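Local coordinates for protein BONZAI 1 (Arabidopsis thaliana, PDB 6KXT) that negatively regulates cell death and defence responses in plants and binds phospholipids in a calcium-dependent way, the present chain being its second C2 domain, C2B, at residues A[12-17]-A[138-143]; A[34-39]-A[81-86]; A[94-99]-A[120-125]. One frame throughout, in Å; residues are numbered along the deposited sequence. Where two conformers were deposited one is given.

Interaction 1 of 3, residues A[12-17]-A[138-143]; sequences ISTEIV and DKFTET
Ser13 to Val17 and Lys139 to Thr143 run antiparallel, their axes at 165° and 4.6 Å apart at closest approach, with Ser13-Thr143, Glu15-Thr141 and Val17-Lys139 as the hydrogen-bonded pairs. The bond from Glu15 N to Thr141 O is short, 2.7 Å, and nearly straight. At the far end the register slips: Val17 O takes Asp138 N at 2.8 Å and, weakly, Lys139 N, a classic beta bulge. On the face carrying Thr14, Ile16, Phe140 and Glu142, the methyl CG2 of Thr14 sits over one face of the Phe140 ring, 3.6 Å from its centroid, a CH-pi contact offset toward the rim. With OG1 beside the backbone N (chi1 -56°), Thr14 swings CG2 anti to that N and over the ring, while OG1 takes a water that also donates to Glu142 OE2. Ile16 CD1 comes up obliquely beside the same ring, 3.9 Å from Phe140 CE2. Were Phe140 an alanine, the Thr14 methyl would probably lose its aromatic partner and a gap open beside Ile16. On the other face Glu15 and Lys139, both extended, form a long salt bridge, OE2 to NZ 3.6 Å, while Val17 packs on Lys139 CB. Glu142 OE2 and Asp138 OD1 make salt bridges to Lys77 and Arg19. Helix 104-113 lies against the sheet face that carries Thr14, Ile16 and Phe140, Leu104 touching Thr14 and Ile16, and strand 67-70 pairs with the other edge of 13-21, placing this contact inside the five-stranded sheet.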
loop_
_atom_site.group_PDB
_atom_site.type_symbol
_atom_site.label_atom_id
_atom_site.label_comp_id
_atom_site.label_asym_id
_atom_site.label_seq_id
_atom_site.Cartn_x
_atom_site.Cartn_y
_atom_site.Cartn_z
ATOM N N ILE A 12 -4.752 7.879 -16.839
ATOM C CA ILE A 12 -4.757 8.509 -15.494
ATOM C C ILE A 12 -3.542 8.044 -14.668
ATOM O O ILE A 12 -3.274 6.835 -14.541
ATOM C CB ILE A 12 -6.078 8.277 -14.751
ATOM C CG1 ILE A 12 -7.212 9.067 -15.397
ATOM C CG2 ILE A 12 -5.893 8.645 -13.283
ATOM C CD1 ILE A 12 -8.578 8.743 -14.849
ATOM N N SER A 13 -2.827 9.039 -14.134
ATOM C CA SER A 13 -1.733 8.844 -13.156
ATOM C C SER A 13 -2.296 9.231 -11.793
ATOM O O SER A 13 -2.868 10.316 -11.647
ATOM C CB SER A 13 -0.536 9.659 -13.484
ATOM O OG SER A 13 0.494 9.513 -12.540
ATOM N N THR A 14 -2.171 8.322 -10.811
ATOM C CA THR A 14 -2.704 8.550 -9.460
ATOM C C THR A 14 -1.541 8.858 -8.505
ATOM O O THR A 14 -0.618 8.017 -8.387
ATOM C CB THR A 14 -3.533 7.351 -9.002
ATOM O OG1 THR A 14 -4.556 7.114 -9.971
ATOM C CG2 THR A 14 -4.184 7.597 -7.665
ATOM N N GLU A 15 -1.611 9.984 -7.826
ATOM C CA GLU A 15 -0.628 10.360 -6.793
ATOM C C GLU A 15 -1.261 10.043 -5.436
ATOM O O GLU A 15 -2.374 10.536 -5.134
ATOM C CB GLU A 15 -0.322 11.848 -6.940
ATOM C CG GLU A 15 0.637 12.307 -5.859
ATOM C CD GLU A 15 1.033 13.771 -5.946
ATOM O OE1 GLU A 15 0.638 14.425 -6.928
ATOM O OE2 GLU A 15 1.743 14.230 -5.057
ATOM N N ILE A 16 -0.559 9.297 -4.593
ATOM C CA ILE A 16 -1.087 8.826 -3.292
ATOM C C ILE A 16 -0.081 9.084 -2.199
ATOM O O ILE A 16 1.109 8.740 -2.345
ATOM C CB ILE A 16 -1.454 7.323 -3.320
ATOM C CG1 ILE A 16 -2.364 7.007 -4.511
ATOM C CG2 ILE A 16 -2.070 6.946 -1.960
ATOM C CD1 ILE A 16 -2.908 5.585 -4.545
ATOM N N VAL A 17 -0.522 9.703 -1.118
ATOM C CA VAL A 17 0.272 9.821 0.136
ATOM C C VAL A 17 -0.358 8.818 1.104
ATOM O O VAL A 17 -1.547 8.964 1.484
ATOM C CB VAL A 17 0.306 11.243 0.713
ATOM C CG1 VAL A 17 0.917 11.228 2.115
ATOM C CG2 VAL A 17 1.049 12.199 -0.210
ATOM N N ASP A 138 -3.858 9.682 2.808
ATOM C CA ASP A 138 -3.881 11.124 3.182
ATOM C C ASP A 138 -4.160 11.963 1.951
ATOM O O ASP A 138 -4.704 13.054 2.059
ATOM C CB ASP A 138 -2.554 11.584 3.786
ATOM C CG ASP A 138 -2.417 11.387 5.283
ATOM O OD1 ASP A 138 -3.329 10.768 5.895
ATOM O OD2 ASP A 138 -1.379 11.869 5.804
ATOM N N LYS A 139 -3.692 11.528 0.786
ATOM C CA LYS A 139 -3.905 12.266 -0.476
ATOM C C LYS A 139 -4.135 11.258 -1.594
ATOM O O LYS A 139 -3.487 10.184 -1.616
ATOM C CB LYS A 139 -2.688 13.102 -0.853
ATOM C CG LYS A 139 -2.800 13.846 -2.172
ATOM C CD LYS A 139 -1.590 14.665 -2.483
ATOM C CE LYS A 139 -1.849 15.708 -3.558
ATOM N NZ LYS A 139 -0.659 16.550 -3.759
ATOM N N PHE A 140 -5.026 11.595 -2.520
ATOM C CA PHE A 140 -5.381 10.747 -3.676
ATOM C C PHE A 140 -5.751 11.720 -4.808
ATOM O O PHE A 140 -6.839 12.325 -4.699
ATOM C CB PHE A 140 -6.532 9.800 -3.388
ATOM C CG PHE A 140 -6.787 8.777 -4.468
ATOM C CD1 PHE A 140 -7.485 9.126 -5.620
ATOM C CD2 PHE A 140 -6.386 7.457 -4.335
ATOM C CE1 PHE A 140 -7.728 8.164 -6.602
ATOM C CE2 PHE A 140 -6.653 6.511 -5.319
ATOM C CZ PHE A 140 -7.299 6.894 -6.469
ATOM N N THR A 141 -4.883 11.866 -5.783
ATOM C CA THR A 141 -5.064 12.858 -6.862
ATOM C C THR A 141 -4.816 12.180 -8.196
ATOM O O THR A 141 -3.768 11.584 -8.394
ATOM C CB THR A 141 -4.160 14.079 -6.677
ATOM O OG1 THR A 141 -4.397 14.650 -5.385
ATOM C CG2 THR A 141 -4.422 15.115 -7.745
ATOM N N GLU A 142 -5.735 12.388 -9.122
ATOM C CA GLU A 142 -5.683 11.885 -10.513
ATOM C C GLU A 142 -5.363 13.014 -11.485
ATOM O O GLU A 142 -5.897 14.122 -11.328
ATOM C CB GLU A 142 -7.010 11.285 -10.901
ATOM C CG GLU A 142 -7.311 10.000 -10.165
ATOM C CD GLU A 142 -8.663 9.411 -10.510
ATOM O OE1 GLU A 142 -9.593 10.192 -10.780
ATOM O OE2 GLU A 142 -8.836 8.199 -10.435
ATOM N N THR A 143 -4.470 12.729 -12.405
ATOM C CA THR A 143 -4.085 13.656 -13.496
ATOM C C THR A 143 -3.966 12.875 -14.801
ATOM O O THR A 143 -3.620 11.676 -14.786
ATOM C CB THR A 143 -2.758 14.380 -13.224
ATOM O OG1 THR A 143 -2.571 15.360 -14.255
ATOM C CG2 THR A 143 -1.553 13.468 -13.164
HETATM O O HOH W 1 -7.155 6.142 -10.003
#

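Interaction 2 of 3, residues A[34-39]-A[81-86]; sequences PFLVVS and VIIECS
Six backbone hydrogen bonds join Phe35, Val37 and Ser39 to Ser86, Glu84 and Ile82, each pair bonded both ways in an antiparallel register. They are even in length: Ser39 N to Ile82 O is 2.8 Å. Phe35 N to Ser86 O, at the other end, is 3.0 Å. Pro34 has no N-H to give, but its CA approaches Ser86 O at 3.1 Å as a CA-H...O contact. Apolar contacts fill the face with Leu36, Val38, Ile83 and Cys85: Leu36 CD2 presses on Cys85 CB at 3.5 Å, and Val38 CG1 meets Val81 CG2 at 3.8 Å while its other methyl lies alongside Ile83. Cys85 SG, anti to its own backbone N at -177°, reaches back to Pro34 CB at 3.8 Å. The Phe35 ring lies on the opposite face, where, with CG between its backbone N and carbonyl carbon (chi1 68°), Phe35 lays CE1 3.7 Å from Ser86 CB; outside the pair, His94 meets this ring edge-to-face. Leu135 of the facing sheet touches Leu36 and Ile83, so the aliphatic face looks into the interior of a beta sandwich, and the pair forms the centre of the four-stranded sheet of a C2 domain.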
loop_
_atom_site.group_PDB
_atom_site.type_symbol
_atom_site.label_atom_id
_atom_site.label_comp_id
_atom_site.label_asym_id
_atom_site.label_seq_id
_atom_site.Cartn_x
_atom_site.Cartn_y
_atom_site.Cartn_z
ATOM N N PRO A 34 9.853 1.253 8.691
ATOM C CA PRO A 34 8.893 0.811 7.710
ATOM C C PRO A 34 8.989 1.493 6.339
ATOM O O PRO A 34 9.386 2.624 6.208
ATOM C CB PRO A 34 7.555 1.204 8.346
ATOM C CG PRO A 34 7.885 2.426 9.143
ATOM C CD PRO A 34 9.277 2.150 9.678
ATOM N N PHE A 35 8.597 0.706 5.366
ATOM C CA PHE A 35 8.333 1.126 3.987
ATOM C C PHE A 35 7.152 0.316 3.471
ATOM O O PHE A 35 6.745 -0.725 4.057
ATOM C CB PHE A 35 9.597 0.924 3.124
ATOM C CG PHE A 35 10.050 -0.481 2.850
ATOM C CD1 PHE A 35 10.696 -1.220 3.824
ATOM C CD2 PHE A 35 9.802 -1.098 1.632
ATOM C CE1 PHE A 35 11.109 -2.518 3.589
ATOM C CE2 PHE A 35 10.263 -2.389 1.372
ATOM C CZ PHE A 35 10.898 -3.099 2.359
ATOM N N LEU A 36 6.556 0.874 2.401
ATOM C CA LEU A 36 5.421 0.198 1.725
ATOM C C LEU A 36 5.844 -0.270 0.337
ATOM O O LEU A 36 6.630 0.425 -0.349
ATOM C CB LEU A 36 4.193 1.100 1.528
ATOM C CG LEU A 36 3.607 1.748 2.759
ATOM C CD1 LEU A 36 2.402 2.603 2.366
ATOM C CD2 LEU A 36 3.222 0.705 3.764
ATOM N N VAL A 37 5.320 -1.394 -0.075
ATOM C CA VAL A 37 5.458 -1.903 -1.458
ATOM C C VAL A 37 4.040 -2.126 -1.975
ATOM O O VAL A 37 3.211 -2.764 -1.321
ATOM C CB VAL A 37 6.264 -3.210 -1.487
ATOM C CG1 VAL A 37 6.296 -3.759 -2.894
ATOM C CG2 VAL A 37 7.657 -2.974 -0.898
ATOM N N VAL A 38 3.759 -1.577 -3.155
ATOM C CA VAL A 38 2.508 -1.842 -3.903
ATOM C C VAL A 38 2.812 -2.844 -4.992
ATOM O O VAL A 38 3.808 -2.637 -5.710
ATOM C CB VAL A 38 1.944 -0.549 -4.483
ATOM C CG1 VAL A 38 0.653 -0.818 -5.203
ATOM C CG2 VAL A 38 1.691 0.470 -3.389
ATOM N N SER A 39 2.042 -3.907 -5.060
ATOM C CA SER A 39 2.302 -4.998 -6.036
ATOM C C SER A 39 1.032 -5.351 -6.796
ATOM O O SER A 39 -0.095 -5.439 -6.275
ATOM C CB SER A 39 2.880 -6.237 -5.357
ATOM O OG SER A 39 4.002 -5.876 -4.611
ATOM N N VAL A 81 -4.901 -4.453 -5.774
ATOM C CA VAL A 81 -3.437 -4.595 -5.659
ATOM C C VAL A 81 -3.134 -4.964 -4.201
ATOM O O VAL A 81 -4.002 -4.888 -3.342
ATOM C CB VAL A 81 -2.649 -3.349 -6.077
ATOM C CG1 VAL A 81 -2.948 -2.997 -7.531
ATOM C CG2 VAL A 81 -2.939 -2.153 -5.181
ATOM N N ILE A 82 -1.941 -5.455 -3.964
ATOM C CA ILE A 82 -1.441 -5.732 -2.604
ATOM C C ILE A 82 -0.629 -4.553 -2.150
ATOM O O ILE A 82 0.224 -4.033 -2.903
ATOM C CB ILE A 82 -0.587 -7.004 -2.535
ATOM C CG1 ILE A 82 -1.331 -8.206 -3.094
ATOM C CG2 ILE A 82 -0.173 -7.199 -1.108
ATOM C CD1 ILE A 82 -2.548 -8.447 -2.386
ATOM N N ILE A 83 -0.837 -4.147 -0.889
ATOM C CA ILE A 83 -0.028 -3.069 -0.253
ATOM C C ILE A 83 0.513 -3.671 1.012
ATOM O O ILE A 83 -0.269 -4.076 1.856
ATOM C CB ILE A 83 -0.827 -1.784 0.002
ATOM C CG1 ILE A 83 -1.483 -1.309 -1.295
ATOM C CG2 ILE A 83 0.085 -0.715 0.576
ATOM C CD1 ILE A 83 -2.712 -0.449 -1.088
ATOM N N GLU A 84 1.819 -3.838 1.101
ATOM C CA GLU A 84 2.421 -4.439 2.303
ATOM C C GLU A 84 3.378 -3.454 2.932
ATOM O O GLU A 84 4.206 -2.816 2.252
ATOM C CB GLU A 84 3.183 -5.715 1.965
ATOM C CG GLU A 84 2.286 -6.752 1.388
ATOM C CD GLU A 84 2.711 -8.168 1.705
ATOM O OE1 GLU A 84 3.780 -8.596 1.188
ATOM O OE2 GLU A 84 1.894 -8.828 2.397
ATOM N N CYS A 85 3.289 -3.355 4.252
ATOM C CA CYS A 85 4.245 -2.594 5.068
ATOM C C CYS A 85 5.289 -3.605 5.604
ATOM O O CYS A 85 4.897 -4.645 6.123
ATOM C CB CYS A 85 3.496 -1.880 6.175
ATOM S SG CYS A 85 4.604 -0.847 7.171
ATOM N N SER A 86 6.563 -3.295 5.389
ATOM C CA SER A 86 7.705 -4.128 5.838
ATOM C C SER A 86 8.702 -3.286 6.605
ATOM O O SER A 86 8.809 -2.048 6.432
ATOM C CB SER A 86 8.397 -4.806 4.699
ATOM O OG SER A 86 7.509 -5.691 4.034
#

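Interaction 3 of 3, residues A[94-99]-A[120-125]; sequences HSLIGK and SLPTGA
Lys99 and Ser120 make a single antiparallel bridge, bonded both ways: Lys99 N gives to Ser120 O at 2.8 Å, and Ser120 N returns to Lys99 O at 2.9 Å. The second donor stands 15° out of the carbonyl plane. Just before the bridge, Gly98 CA approaches Ser120 O at 3.6 Å, a CA-H...O contact. The rest of the first shell is mostly aliphatic. Leu96 and Leu121 overlap head to tail, touching through their CD2 methyls, 3.7 Å apart; Leu121 CD2 lies equally near Ile97 O. Leu96 CD2 also meets Pro122 CD, at 4.1 Å. With CG anti to the backbone N (chi1 -180°) and every later torsion extended, Lys99 runs out as a straight chain that passes roughly perpendicular to Pro122, CD to CG 4.1 Å.

One shell further out, Ile97 and Gly98 both face Cys85 in a classic beta bulge, where strand 95-102 pairs with strand 81-87 just before it reaches Ser120. Glu84 of that neighbouring strand touches both Leu96 and Lys99. On the other segment, Leu121 is bonded through its backbone to Lys129 and packs on Leu131, while Ser120 OG has a weak bond to Asn128 ND2. The chemistry is thus two backbone bonds beside a small greasy patch near the surface: within these segments the strands are joined by a single bridge, and aliphatic contact carries the meeting on past the last bond.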
loop_
_atom_site.group_PDB
_atom_site.type_symbol
_atom_site.label_atom_id
_atom_site.label_comp_id
_atom_site.label_asym_id
_atom_site.label_seq_id
_atom_site.Cartn_x
_atom_site.Cartn_y
_atom_site.Cartn_z
ATOM N N HIS A 94 13.688 -8.438 4.872
ATOM C CA HIS A 94 12.742 -7.465 5.450
ATOM C C HIS A 94 11.558 -8.206 6.041
ATOM O O HIS A 94 10.923 -9.005 5.327
ATOM C CB HIS A 94 12.337 -6.472 4.374
ATOM C CG HIS A 94 13.526 -5.927 3.650
ATOM N ND1 HIS A 94 14.614 -5.414 4.340
ATOM C CD2 HIS A 94 13.799 -5.755 2.333
ATOM C CE1 HIS A 94 15.524 -4.992 3.488
ATOM N NE2 HIS A 94 15.035 -5.141 2.257
ATOM N N SER A 95 11.167 -7.831 7.249
ATOM C CA SER A 95 10.066 -8.568 7.913
ATOM C C SER A 95 8.722 -7.906 7.654
ATOM O O SER A 95 8.645 -6.677 7.547
ATOM C CB SER A 95 10.285 -8.757 9.353
ATOM O OG SER A 95 10.549 -7.527 9.993
ATOM N N LEU A 96 7.720 -8.742 7.497
ATOM C CA LEU A 96 6.342 -8.278 7.231
ATOM C C LEU A 96 5.740 -7.641 8.474
ATOM O O LEU A 96 5.701 -8.288 9.549
ATOM C CB LEU A 96 5.499 -9.456 6.767
ATOM C CG LEU A 96 4.078 -9.113 6.332
ATOM C CD1 LEU A 96 4.063 -8.123 5.183
ATOM C CD2 LEU A 96 3.359 -10.397 5.962
ATOM N N ILE A 97 5.269 -6.414 8.311
ATOM C CA ILE A 97 4.489 -5.701 9.347
ATOM C C ILE A 97 2.996 -5.899 9.094
ATOM O O ILE A 97 2.284 -6.154 10.068
ATOM C CB ILE A 97 4.923 -4.227 9.407
ATOM C CG1 ILE A 97 6.413 -4.033 9.807
ATOM C CG2 ILE A 97 3.952 -3.453 10.284
ATOM C CD1 ILE A 97 6.934 -2.616 9.605
ATOM N N GLY A 98 2.524 -5.807 7.851
ATOM C CA GLY A 98 1.079 -5.964 7.612
ATOM C C GLY A 98 0.757 -5.867 6.134
ATOM O O GLY A 98 1.557 -5.318 5.382
ATOM N N LYS A 99 -0.391 -6.435 5.772
ATOM C CA LYS A 99 -0.871 -6.510 4.388
ATOM C C LYS A 99 -2.274 -5.923 4.313
ATOM O O LYS A 99 -3.138 -6.127 5.196
ATOM C CB LYS A 99 -0.962 -8.005 4.031
ATOM C CG LYS A 99 -1.433 -8.313 2.646
ATOM C CD LYS A 99 -1.385 -9.808 2.399
ATOM C CE LYS A 99 -1.631 -10.033 0.926
ATOM N NZ LYS A 99 -1.752 -11.465 0.645
ATOM N N SER A 120 -3.538 -6.751 8.043
ATOM C CA SER A 120 -3.609 -8.151 8.518
ATOM C C SER A 120 -2.380 -8.936 8.138
ATOM O O SER A 120 -1.492 -8.438 7.434
ATOM C CB SER A 120 -4.838 -8.844 8.037
ATOM O OG SER A 120 -4.744 -9.066 6.645
ATOM N N LEU A 121 -2.260 -10.093 8.795
ATOM C CA LEU A 121 -1.120 -11.014 8.523
ATOM C C LEU A 121 -1.709 -12.329 8.059
ATOM O O LEU A 121 -2.611 -12.850 8.722
ATOM C CB LEU A 121 -0.299 -11.247 9.783
ATOM C CG LEU A 121 0.530 -10.043 10.187
ATOM C CD1 LEU A 121 1.157 -10.287 11.564
ATOM C CD2 LEU A 121 1.604 -9.688 9.157
ATOM N N PRO A 122 -1.228 -12.874 6.934
ATOM C CA PRO A 122 -1.605 -14.225 6.535
ATOM C C PRO A 122 -1.144 -15.250 7.587
ATOM O O PRO A 122 -0.125 -15.050 8.178
ATOM C CB PRO A 122 -0.832 -14.406 5.221
ATOM C CG PRO A 122 -0.519 -13.012 4.736
ATOM C CD PRO A 122 -0.279 -12.249 6.000
ATOM N N THR A 123 -1.987 -16.234 7.904
ATOM C CA THR A 123 -1.736 -17.181 9.027
ATOM C C THR A 123 -1.643 -18.627 8.550
ATOM O O THR A 123 -2.192 -18.963 7.470
ATOM C CB THR A 123 -2.860 -17.079 10.049
ATOM O OG1 THR A 123 -4.077 -17.434 9.399
ATOM C CG2 THR A 123 -2.945 -15.685 10.600
ATOM N N GLY A 124 -1.037 -19.457 9.413
ATOM C CA GLY A 124 -0.921 -20.906 9.131
ATOM C C GLY A 124 -2.025 -21.713 9.770
ATOM O O GLY A 124 -1.925 -22.945 9.760
ATOM N N ALA A 125 -3.019 -21.048 10.356
ATOM C CA ALA A 125 -4.219 -21.676 10.959
ATOM C C ALA A 125 -5.325 -20.620 11.016
ATOM O O ALA A 125 -5.022 -19.511 11.509
ATOM C CB ALA A 125 -3.890 -22.209 12.337
#

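Overall arrangement
The three contacts lie in the beta sandwich of this C2 domain. Interaction 1 belongs to the five-stranded sheet and interaction 2 to the four-stranded one; their centres lie about 17 Å apart and their nearest atoms about 7 Å, without touching. Interaction 3 joins the edge strand 95-102 of the smaller sheet to 117-121 of the larger, and so bridges the two. It adjoins interaction 2 directly, with Cys85 O to Ile97 N at 2.8 Å and Cys85 N to Gly98 O at 2.9 Å, both probable hydrogen bonds. Interactions 1 and 3, with centres about 27 Å apart, sit on opposite sides of the chain's centre, yet strands 133-143 and 117-121 are neighbours in one sheet.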